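Local coordinates for protein putative histidinol-phosphate aminotransferase (Burkholderia pseudomallei, PDB 3P1T) that probably catalyses the pyridoxal-phosphate-dependent transfer of an amino group between L-histidinol phosphate and 2-oxoglutarate in histidine biosynthesis, at residues C227-T231 against L232-A236; N284-G287 against E288-R292. One frame throughout, in Å; residues are numbered along the deposited sequence.

Contact 1. Residues C227-T231 against L232-A236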
# COMPACT_ATOMS: atom_id res chain seq x y z
N CYS A 227 -4.01 7.98 -0.73
CA CYS A 227 -2.86 7.93 0.18
C CYS A 227 -2.26 6.50 0.17
O CYS A 227 -1.98 5.89 1.22
CB CYS A 227 -3.29 8.38 1.58
SG CYS A 227 -1.94 8.53 2.80
N ASN A 228 -2.08 5.97 -1.06
CA ASN A 228 -1.55 4.63 -1.31
C ASN A 228 -0.17 4.44 -0.64
O ASN A 228 0.11 3.36 -0.09
CB ASN A 228 -1.47 4.40 -2.81
CG ASN A 228 -1.09 3.00 -3.23
OD1 ASN A 228 -1.54 1.98 -2.68
ND2 ASN A 228 -0.29 2.94 -4.27
N VAL A 229 0.68 5.49 -0.68
CA VAL A 229 2.02 5.51 -0.07
C VAL A 229 2.02 6.60 1.02
O VAL A 229 1.87 7.79 0.73
CB VAL A 229 3.14 5.71 -1.12
CG1 VAL A 229 4.52 5.71 -0.46
CG2 VAL A 229 3.07 4.64 -2.19
N GLY A 230 2.12 6.17 2.26
CA GLY A 230 2.09 7.04 3.43
C GLY A 230 3.28 7.96 3.61
O GLY A 230 4.29 7.84 2.92
N THR A 231 3.17 8.86 4.57
CA THR A 231 4.17 9.88 4.90
C THR A 231 5.55 9.27 5.26
O THR A 231 6.55 9.84 4.84
CB THR A 231 3.67 10.77 6.04
OG1 THR A 231 4.74 11.64 6.43
CG2 THR A 231 3.16 10.00 7.23
N LEU A 232 5.61 8.12 5.97
CA LEU A 232 6.91 7.52 6.33
C LEU A 232 7.63 6.97 5.08
O LEU A 232 8.81 7.26 4.89
CB LEU A 232 6.75 6.39 7.39
CG LEU A 232 6.22 6.79 8.75
CD1 LEU A 232 5.96 5.57 9.61
CD2 LEU A 232 7.16 7.78 9.45
N ASP A 233 6.90 6.22 4.22
CA ASP A 233 7.49 5.65 3.01
C ASP A 233 7.88 6.76 2.02
O ASP A 233 8.94 6.66 1.41
CB ASP A 233 6.52 4.65 2.36
CG ASP A 233 6.20 3.41 3.19
OD1 ASP A 233 7.00 3.07 4.08
OD2 ASP A 233 5.16 2.79 2.94
N LEU A 234 7.06 7.82 1.90
CA LEU A 234 7.35 8.96 1.02
C LEU A 234 8.63 9.70 1.44
O LEU A 234 9.47 9.97 0.57
CB LEU A 234 6.19 9.96 0.98
CG LEU A 234 4.91 9.56 0.22
CD1 LEU A 234 3.83 10.55 0.50
CD2 LEU A 234 5.15 9.48 -1.26
N HIS A 235 8.82 10.00 2.74
CA HIS A 235 10.05 10.68 3.20
C HIS A 235 11.26 9.76 3.09
O HIS A 235 12.36 10.25 2.85
CB HIS A 235 9.92 11.21 4.63
CG HIS A 235 9.04 12.43 4.68
ND1 HIS A 235 7.66 12.32 4.71
CD2 HIS A 235 9.37 13.73 4.59
CE1 HIS A 235 7.20 13.56 4.69
NE2 HIS A 235 8.19 14.44 4.61
N ALA A 236 11.05 8.44 3.21
CA ALA A 236 12.10 7.45 3.06
C ALA A 236 12.60 7.44 1.61
O ALA A 236 13.79 7.68 1.36
CB ALA A 236 11.60 6.08 3.48
O HOH W 1 2.66 3.64 3.23
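The N-terminus of helix 231-241, with Gly-230 at its N-cap, forms this contact at the dimer interface of a class I/II aminotransferase chain. The first helical bond runs from Leu-234 N to Gly-230 O at 3.0 Å. One residue further on, Thr-231 O takes two bonds from a single residue. His-235 N supplies the usual helical one at 3.1 Å, and His-235 ND1 adds a second at 2.7 Å, with an N-H...O angle of 166°. The two donors approach from opposite faces of the carbonyl plane. The chi1 of His-235, -74°, turns CG away from its own carbonyl carbon and back along the helix, bringing the edge of the imidazole to Thr-231; the acceptor lies in the ring plane. A bond in that direction requires a proton on ND1 and fixes the rotation of the ring. On another side of the turn, Val-229 touches two helix residues through one methyl. Its CG1 meets Asp-233 CB at 3.6 Å, the side chains crossing at about a right angle, and also Leu-234 CD2 at 3.9 Å. Leu-234 folds back over the incoming backbone, and both hydrophobic side chains pack on Leu-73 of strand 71-74. Asp-233 OD2 forms a salt bridge with Arg-75, but also lies close to Asp-233 OD2 of the second subunit, so Arg-75 probably offsets the like charges meeting there. Thr-231 and Leu-232 both pack on Leu-205 of that other subunit. A water joins loop to helix: Gly-230 N donates to it over 2.8 Å, and it donates in turn to Asp-233 OD2 over 2.7 Å.

Contact 2. Residues N284-G287 against E288-R292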
# COMPACT_ATOMS: atom_id res chain seq x y z
N ASN A 284 22.93 -27.41 -8.84
CA ASN A 284 22.88 -28.16 -7.59
C ASN A 284 22.20 -29.53 -7.79
O ASN A 284 21.08 -29.75 -7.32
CB ASN A 284 22.16 -27.34 -6.51
CG ASN A 284 22.14 -28.02 -5.17
OD1 ASN A 284 23.10 -28.71 -4.76
ND2 ASN A 284 21.03 -27.87 -4.47
N ALA A 285 22.90 -30.48 -8.41
CA ALA A 285 22.38 -31.83 -8.61
C ALA A 285 22.10 -32.55 -7.28
O ALA A 285 21.18 -33.36 -7.21
CB ALA A 285 23.37 -32.64 -9.44
N ALA A 286 22.87 -32.21 -6.22
CA ALA A 286 22.76 -32.80 -4.89
C ALA A 286 21.41 -32.49 -4.19
O ALA A 286 21.07 -33.15 -3.20
CB ALA A 286 23.91 -32.30 -4.03
N GLY A 287 20.68 -31.50 -4.70
CA GLY A 287 19.38 -31.11 -4.19
C GLY A 287 19.41 -30.52 -2.80
O GLY A 287 20.29 -29.72 -2.47
N GLU A 288 18.44 -30.95 -1.96
CA GLU A 288 18.24 -30.54 -0.56
C GLU A 288 19.50 -30.75 0.31
O GLU A 288 19.75 -29.94 1.20
CB GLU A 288 17.05 -31.30 0.05
CG GLU A 288 16.59 -30.80 1.42
CD GLU A 288 16.16 -29.35 1.52
OE1 GLU A 288 15.54 -28.82 0.57
OE2 GLU A 288 16.41 -28.75 2.60
N ARG A 289 20.29 -31.81 0.04
CA ARG A 289 21.53 -32.13 0.78
C ARG A 289 22.43 -30.89 0.93
O ARG A 289 23.02 -30.69 1.99
CB ARG A 289 22.30 -33.25 0.05
CG ARG A 289 23.29 -34.01 0.93
CD ARG A 289 24.12 -34.98 0.11
NE ARG A 289 25.40 -34.39 -0.31
CZ ARG A 289 26.03 -34.71 -1.44
NH1 ARG A 289 25.49 -35.56 -2.30
NH2 ARG A 289 27.19 -34.13 -1.73
N THR A 290 22.52 -30.05 -0.12
CA THR A 290 23.34 -28.85 -0.14
C THR A 290 22.75 -27.79 0.78
O THR A 290 23.48 -27.19 1.57
CB THR A 290 23.45 -28.33 -1.57
OG1 THR A 290 23.86 -29.40 -2.42
CG2 THR A 290 24.40 -27.15 -1.70
N LEU A 291 21.43 -27.54 0.67
CA LEU A 291 20.71 -26.55 1.47
C LEU A 291 20.81 -26.88 2.97
O LEU A 291 21.10 -26.00 3.78
CB LEU A 291 19.24 -26.46 1.04
CG LEU A 291 18.99 -26.05 -0.40
CD1 LEU A 291 17.64 -26.52 -0.85
CD2 LEU A 291 19.15 -24.53 -0.60
N ARG A 292 20.65 -28.17 3.32
CA ARG A 292 20.75 -28.70 4.68
C ARG A 292 22.17 -28.47 5.23
O ARG A 292 22.31 -28.00 6.37
CB ARG A 292 20.37 -30.19 4.67
CG ARG A 292 20.34 -30.86 6.03
CD ARG A 292 19.69 -32.24 6.01
NE ARG A 292 20.34 -33.22 5.13
CZ ARG A 292 19.85 -33.63 3.96
NH1 ARG A 292 18.68 -33.17 3.52
NH2 ARG A 292 20.51 -34.52 3.23
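The backbone of Asn-284 to Gly-287 makes a type I beta turn, closed by Gly-287 N to Asn-284 O at 3.2 Å, and leaves it through Gly-287 at a positive phi of 66° to enter the helix. Thr-290 and Asn-284 approach from opposite directions across this turn. Thr-290 OG1 donates to Asn-284 OD1 at 2.6 Å, lying somewhat out of the amide's carbonyl plane. The other arm of the same amide, ND2, donates to Gly-287 O at 2.8 Å. With both arms bound, the Asn-284 side chain spans the turn and its amide flip is settled. Its CG stands anti to the backbone N (chi1 -176°), which directs the amide across the turn toward the helix. Gly-287 O is gripped a second time, by Thr-290 N at 3.3 Å. That donor sits above the carbonyl plane, on the face opposite to ND2, so neither bond blocks the other. The Ala-286 methyl packs against Thr-290 OG1 and also lies over one face of the Arg-289 guanidinium, 4.0 Å above its plane and offset toward the rim. Arg-289 arrives there through a chain bent at chi3, while its CB rests on Ala-286 O at 3.5 Å. Glu-288 OE2 forms a salt bridge with Arg-295 farther along the helix. The connection carries the chain from strand 279-283 into helix 288-296. Helix 320-333 covers it through Tyr-333, which contacts Ala-286 and Arg-289 and whose OH shares a hydrogen bond with Thr-290 OG1. Inward, Leu-291 packs on strands 299-303 and 312-316, whereas Asn-284 lies on Ile-313 of the latter.

In the fold
Both contacts join a loop to the first turn of a helix, but they lie on opposite sides of the chain's centre, their own centres about 41 Å apart, and share no secondary-structure element. Contact 1 is buried, set between strand 71-74, helices 32-41 and 52-64, and the second subunit; aliphatic packing, a histidine bond to a backbone carbonyl and a bridging water dominate it. Contact 2 is only partly buried and no other chain of the assembly touches it. There an asparagine amide and a threonine hydroxyl organise the turn beside the four-stranded sheet, while Glu-288 and Arg-289 are exposed to solvent.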